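Local coordinates for protein putative pyridoxal phosphate-dependent transferase (Clostridium difficile, PDB 4DQ6) that binds pyridoxal-5'-phosphate and is a putative transferase of the class I and II aminotransferase family, with two chains in its assembly, at residues Y298-Y309 / L372-L383. Sequence-based numbering, arbitrary orientation. Where two conformers were deposited one is given.
Sequences YLESNIDFAIKY and LACPRSMLEEAL
Asn302 and Arg376 meet where the loop ahead of helix 376-390 passes alongside helix 289-313. The buried carboxamide of Asn302 works from both ends: ND2 donates to Leu372 O (3.0 Å) and to Cys374 O (2.9 Å), both acceptors lying in the amide plane, while OD1 receives a nearly straight bond from Arg376 NE (2.8 Å). These bonds should fix the rotation of the amide and tie down the turn centred on Ala373. Two bends in the arginine chain, about CB-CG and CG-CD, bring its end back over Phe305; its guanidinium lies nearly parallel to the ring (12°) but shifted over Phe305 CB, while CD sits over the ring face, offset toward the rim, in a CH-pi contact. Within the guanidinium plane NH2 donates to Ser301 OG, and a water accepts from NH2 while donating to Tyr298 O and Asn302 OD1. Arg376 N donates to Tyr298 OH (2.9 Å), in the first turn of the helix whose N-cap position is Pro375; the same OH also hydrogen-bonds Asn9 OD1.

The two helices run nearly parallel, their segment axes 10.8 Å apart and inclined at 22°, in the part of this PLP-dependent aminotransferase-type fold that also holds the antiparallel sheet containing strand 367-371. Leu372, directly after that strand, sends CD2 against Ile303 CG1 (3.7 Å) and Ala306 CB. Leu379 CD2 packs against Asn302, 3.5 Å from its CG and close also to CB and the backbone O, and Leu383 CD1 fills the angle between Phe305 and Ala306. Toward solvent the fit is looser: exposed Glu380 comes no nearer the Phe305 ring than 4.2 Å, from CB to CZ. Farther along, the Tyr309 ring lies against Leu383 CB along its CD1-CE1 side, and its hydroxyl turns to Lys387.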
loop_
_atom_site.group_PDB
_atom_site.type_symbol
_atom_site.label_atom_id
_atom_site.label_comp_id
_atom_site.label_asym_id
_atom_site.label_seq_id
_atom_site.Cartn_x
_atom_site.Cartn_y
_atom_site.Cartn_z
ATOM N N TYR A 298 11.544 -16.596 24.545
ATOM C CA TYR A 298 10.451 -16.061 25.323
ATOM C C TYR A 298 9.099 -16.690 24.936
ATOM O O TYR A 298 8.339 -17.034 25.780
ATOM C CB TYR A 298 10.444 -14.537 25.244
ATOM C CG TYR A 298 9.595 -13.877 26.321
ATOM C CD1 TYR A 298 10.136 -13.624 27.533
ATOM C CD2 TYR A 298 8.224 -13.649 26.164
ATOM C CE1 TYR A 298 9.427 -13.016 28.556
ATOM C CE2 TYR A 298 7.466 -13.019 27.184
ATOM C CZ TYR A 298 8.087 -12.726 28.399
ATOM O OH TYR A 298 7.302 -12.133 29.393
ATOM N N LEU A 299 8.851 -16.836 23.625
ATOM C CA LEU A 299 7.626 -17.395 23.150
ATOM C C LEU A 299 7.492 -18.821 23.583
ATOM O O LEU A 299 6.428 -19.214 24.029
ATOM C CB LEU A 299 7.645 -17.336 21.634
ATOM C CG LEU A 299 6.496 -18.041 20.970
ATOM C CD1 LEU A 299 5.250 -17.318 21.403
ATOM C CD2 LEU A 299 6.743 -17.970 19.466
ATOM N N GLU A 300 8.551 -19.605 23.428
ATOM C CA GLU A 300 8.441 -21.000 23.788
ATOM C C GLU A 300 8.178 -21.176 25.274
ATOM O O GLU A 300 7.402 -22.046 25.701
ATOM C CB GLU A 300 9.643 -21.804 23.330
ATOM C CG GLU A 300 9.383 -23.315 23.463
ATOM C CD GLU A 300 10.071 -24.200 22.405
ATOM O OE1 GLU A 300 10.811 -23.677 21.532
ATOM O OE2 GLU A 300 9.842 -25.456 22.474
ATOM N N SER A 301 8.770 -20.319 26.082
ATOM C CA SER A 301 8.444 -20.352 27.499
ATOM C C SER A 301 6.991 -20.000 27.790
ATOM O O SER A 301 6.299 -20.672 28.553
ATOM C CB SER A 301 9.387 -19.406 28.199
ATOM O OG SER A 301 9.219 -19.468 29.613
ATOM N N ASN A 302 6.477 -18.945 27.155
ATOM C CA ASN A 302 5.022 -18.619 27.220
ATOM C C ASN A 302 4.153 -19.823 26.849
ATOM O O ASN A 302 3.153 -20.060 27.475
ATOM C CB ASN A 302 4.625 -17.433 26.326
ATOM C CG ASN A 302 4.713 -16.063 27.032
ATOM O OD1 ASN A 302 5.238 -15.921 28.196
ATOM N ND2 ASN A 302 4.322 -15.018 26.293
ATOM N N ILE A 303 4.517 -20.501 25.741
ATOM C CA ILE A 303 3.738 -21.641 25.251
ATOM C C ILE A 303 3.720 -22.769 26.282
ATOM O O ILE A 303 2.665 -23.275 26.647
ATOM C CB ILE A 303 4.275 -22.078 23.896
ATOM C CG1 ILE A 303 3.853 -21.101 22.818
ATOM C CG2 ILE A 303 3.781 -23.486 23.604
ATOM C CD1 ILE A 303 4.635 -21.206 21.517
ATOM N N ASP A 304 4.886 -23.088 26.801
ATOM C CA ASP A 304 5.011 -24.125 27.826
ATOM C C ASP A 304 4.221 -23.745 29.107
ATOM O O ASP A 304 3.502 -24.559 29.658
ATOM C CB ASP A 304 6.489 -24.380 28.100
ATOM C CG ASP A 304 7.181 -25.136 27.012
ATOM O OD1 ASP A 304 6.498 -25.768 26.159
ATOM O OD2 ASP A 304 8.412 -25.087 27.012
ATOM N N PHE A 305 4.291 -22.472 29.494
ATOM C CA PHE A 305 3.543 -21.966 30.655
ATOM C C PHE A 305 2.041 -22.106 30.438
ATOM O O PHE A 305 1.314 -22.597 31.316
ATOM C CB PHE A 305 3.937 -20.518 30.968
ATOM C CG PHE A 305 2.994 -19.844 31.903
ATOM C CD1 PHE A 305 3.143 -20.020 33.270
ATOM C CD2 PHE A 305 1.913 -19.096 31.437
ATOM C CE1 PHE A 305 2.265 -19.417 34.156
ATOM C CE2 PHE A 305 1.040 -18.490 32.317
ATOM C CZ PHE A 305 1.202 -18.678 33.674
ATOM N N ALA A 306 1.570 -21.728 29.242
ATOM C CA ALA A 306 0.152 -21.773 28.945
ATOM C C ALA A 306 -0.389 -23.173 28.920
ATOM O O ALA A 306 -1.465 -23.426 29.403
ATOM C CB ALA A 306 -0.155 -21.056 27.638
ATOM N N ILE A 307 0.351 -24.081 28.318
ATOM C CA ILE A 307 -0.093 -25.463 28.240
ATOM C C ILE A 307 -0.117 -26.091 29.619
ATOM O O ILE A 307 -1.067 -26.758 29.965
ATOM C CB ILE A 307 0.780 -26.259 27.258
ATOM C CG1 ILE A 307 0.507 -25.784 25.854
ATOM C CG2 ILE A 307 0.524 -27.754 27.353
ATOM C CD1 ILE A 307 1.485 -26.298 24.839
ATOM N N LYS A 308 0.902 -25.831 30.438
ATOM C CA LYS A 308 0.906 -26.321 31.826
ATOM C C LYS A 308 -0.291 -25.746 32.611
ATOM O O LYS A 308 -1.022 -26.484 33.293
ATOM C CB LYS A 308 2.237 -25.978 32.475
ATOM C CG LYS A 308 2.380 -26.384 33.945
ATOM C CD LYS A 308 3.762 -26.052 34.494
ATOM C CE LYS A 308 3.711 -25.816 36.000
ATOM N NZ LYS A 308 3.382 -27.093 36.693
ATOM N N TYR A 309 -0.539 -24.440 32.456
ATOM C CA TYR A 309 -1.649 -23.797 33.127
ATOM C C TYR A 309 -2.983 -24.397 32.721
ATOM O O TYR A 309 -3.791 -24.738 33.567
ATOM C CB TYR A 309 -1.667 -22.294 32.870
ATOM C CG TYR A 309 -2.594 -21.555 33.752
ATOM C CD1 TYR A 309 -3.951 -21.452 33.490
ATOM C CD2 TYR A 309 -2.093 -20.909 34.887
ATOM C CE1 TYR A 309 -4.812 -20.746 34.362
ATOM C CE2 TYR A 309 -2.940 -20.236 35.743
ATOM C CZ TYR A 309 -4.278 -20.130 35.454
ATOM O OH TYR A 309 -5.125 -19.477 36.308
ATOM N N LEU A 372 -0.066 -15.621 21.809
ATOM C CA LEU A 372 0.881 -15.670 22.938
ATOM C C LEU A 372 2.061 -14.762 22.826
ATOM O O LEU A 372 3.009 -14.859 23.649
ATOM C CB LEU A 372 1.306 -17.137 23.169
ATOM C CG LEU A 372 0.515 -17.874 24.256
ATOM C CD1 LEU A 372 -0.993 -17.807 24.001
ATOM C CD2 LEU A 372 1.030 -19.315 24.409
ATOM N N ALA A 373 2.091 -13.861 21.853
ATOM C CA ALA A 373 3.199 -12.912 21.666
ATOM C C ALA A 373 2.892 -11.687 22.486
ATOM O O ALA A 373 2.608 -10.593 21.981
ATOM C CB ALA A 373 3.374 -12.545 20.170
ATOM N N CYS A 374 2.953 -11.878 23.813
ATOM C CA CYS A 374 2.641 -10.792 24.743
ATOM C C CYS A 374 3.427 -11.054 26.043
ATOM O O CYS A 374 3.868 -12.178 26.266
ATOM C CB CYS A 374 1.163 -10.694 25.041
ATOM S SG CYS A 374 0.453 -12.154 25.821
ATOM N N PRO A 375 3.568 -10.063 26.906
ATOM C CA PRO A 375 4.259 -10.331 28.168
ATOM C C PRO A 375 3.628 -11.470 28.960
ATOM O O PRO A 375 2.406 -11.632 28.961
ATOM C CB PRO A 375 4.166 -8.989 28.913
ATOM C CG PRO A 375 4.124 -7.978 27.822
ATOM C CD PRO A 375 3.303 -8.617 26.738
ATOM N N ARG A 376 4.459 -12.213 29.717
ATOM C CA ARG A 376 3.978 -13.235 30.594
ATOM C C ARG A 376 2.830 -12.790 31.471
ATOM O O ARG A 376 1.861 -13.526 31.661
ATOM C CB ARG A 376 5.132 -13.808 31.452
ATOM C CG ARG A 376 4.702 -14.931 32.390
ATOM C CD ARG A 376 4.113 -16.159 31.711
ATOM N NE ARG A 376 5.123 -16.737 30.864
ATOM C CZ ARG A 376 6.056 -17.591 31.244
ATOM N NH1 ARG A 376 6.151 -17.993 32.513
ATOM N NH2 ARG A 376 6.984 -17.962 30.382
ATOM N N SER A 377 2.954 -11.590 32.066
ATOM C CA SER A 377 1.926 -11.048 32.940
ATOM C C SER A 377 0.551 -10.982 32.235
ATOM O O SER A 377 -0.463 -11.254 32.853
ATOM C CB SER A 377 2.376 -9.681 33.502
ATOM O OG SER A 377 3.316 -9.845 34.524
ATOM N N MET A 378 0.549 -10.534 30.973
ATOM C CA MET A 378 -0.685 -10.388 30.205
ATOM C C MET A 378 -1.258 -11.764 29.834
ATOM O O MET A 378 -2.447 -11.999 29.897
ATOM C CB MET A 378 -0.403 -9.603 28.927
ATOM C CG MET A 378 -1.569 -9.507 27.986
ATOM S SD MET A 378 -1.260 -8.263 26.712
ATOM C CE MET A 378 -2.597 -8.677 25.563
ATOM N N LEU A 379 -0.372 -12.678 29.495
ATOM C CA LEU A 379 -0.763 -14.062 29.215
ATOM C C LEU A 379 -1.410 -14.728 30.419
ATOM O O LEU A 379 -2.476 -15.331 30.338
ATOM C CB LEU A 379 0.449 -14.858 28.735
ATOM C CG LEU A 379 0.197 -16.352 28.478
ATOM C CD1 LEU A 379 -0.999 -16.705 27.532
ATOM C CD2 LEU A 379 1.473 -17.029 27.957
ATOM N N GLU A 380 -0.784 -14.557 31.579
ATOM C CA GLU A 380 -1.389 -15.059 32.847
ATOM C C GLU A 380 -2.795 -14.500 33.056
ATOM O O GLU A 380 -3.734 -15.208 33.392
ATOM C CB GLU A 380 -0.521 -14.858 34.106
ATOM C CG GLU A 380 -1.419 -15.030 35.345
ATOM C CD GLU A 380 -0.746 -14.869 36.693
ATOM O OE1 GLU A 380 -0.256 -13.772 37.047
ATOM O OE2 GLU A 380 -0.791 -15.869 37.431
ATOM N N GLU A 381 -2.942 -13.187 32.890
ATOM C CA GLU A 381 -4.227 -12.568 33.040
ATOM C C GLU A 381 -5.241 -13.125 32.070
ATOM O O GLU A 381 -6.389 -13.335 32.431
ATOM C CB GLU A 381 -4.080 -11.018 32.931
ATOM C CG GLU A 381 -5.227 -10.224 33.450
ATOM C CD GLU A 381 -5.138 -8.783 33.005
ATOM O OE1 GLU A 381 -4.055 -8.185 33.222
ATOM O OE2 GLU A 381 -6.130 -8.250 32.446
ATOM N N ALA A 382 -4.795 -13.369 30.855
ATOM C CA ALA A 382 -5.703 -13.927 29.852
ATOM C C ALA A 382 -6.171 -15.324 30.232
ATOM O O ALA A 382 -7.337 -15.613 30.170
ATOM C CB ALA A 382 -5.039 -13.969 28.499
ATOM N N LEU A 383 -5.281 -16.123 30.760
ATOM C CA LEU A 383 -5.649 -17.513 31.142
ATOM C C LEU A 383 -6.584 -17.516 32.344
ATOM O O LEU A 383 -7.514 -18.316 32.420
ATOM C CB LEU A 383 -4.414 -18.376 31.361
ATOM C CG LEU A 383 -3.540 -18.621 30.144
ATOM C CD1 LEU A 383 -2.155 -19.068 30.559
ATOM C CD2 LEU A 383 -4.228 -19.625 29.211
HETATM O O HOH W 1 8.154 -16.235 28.380
#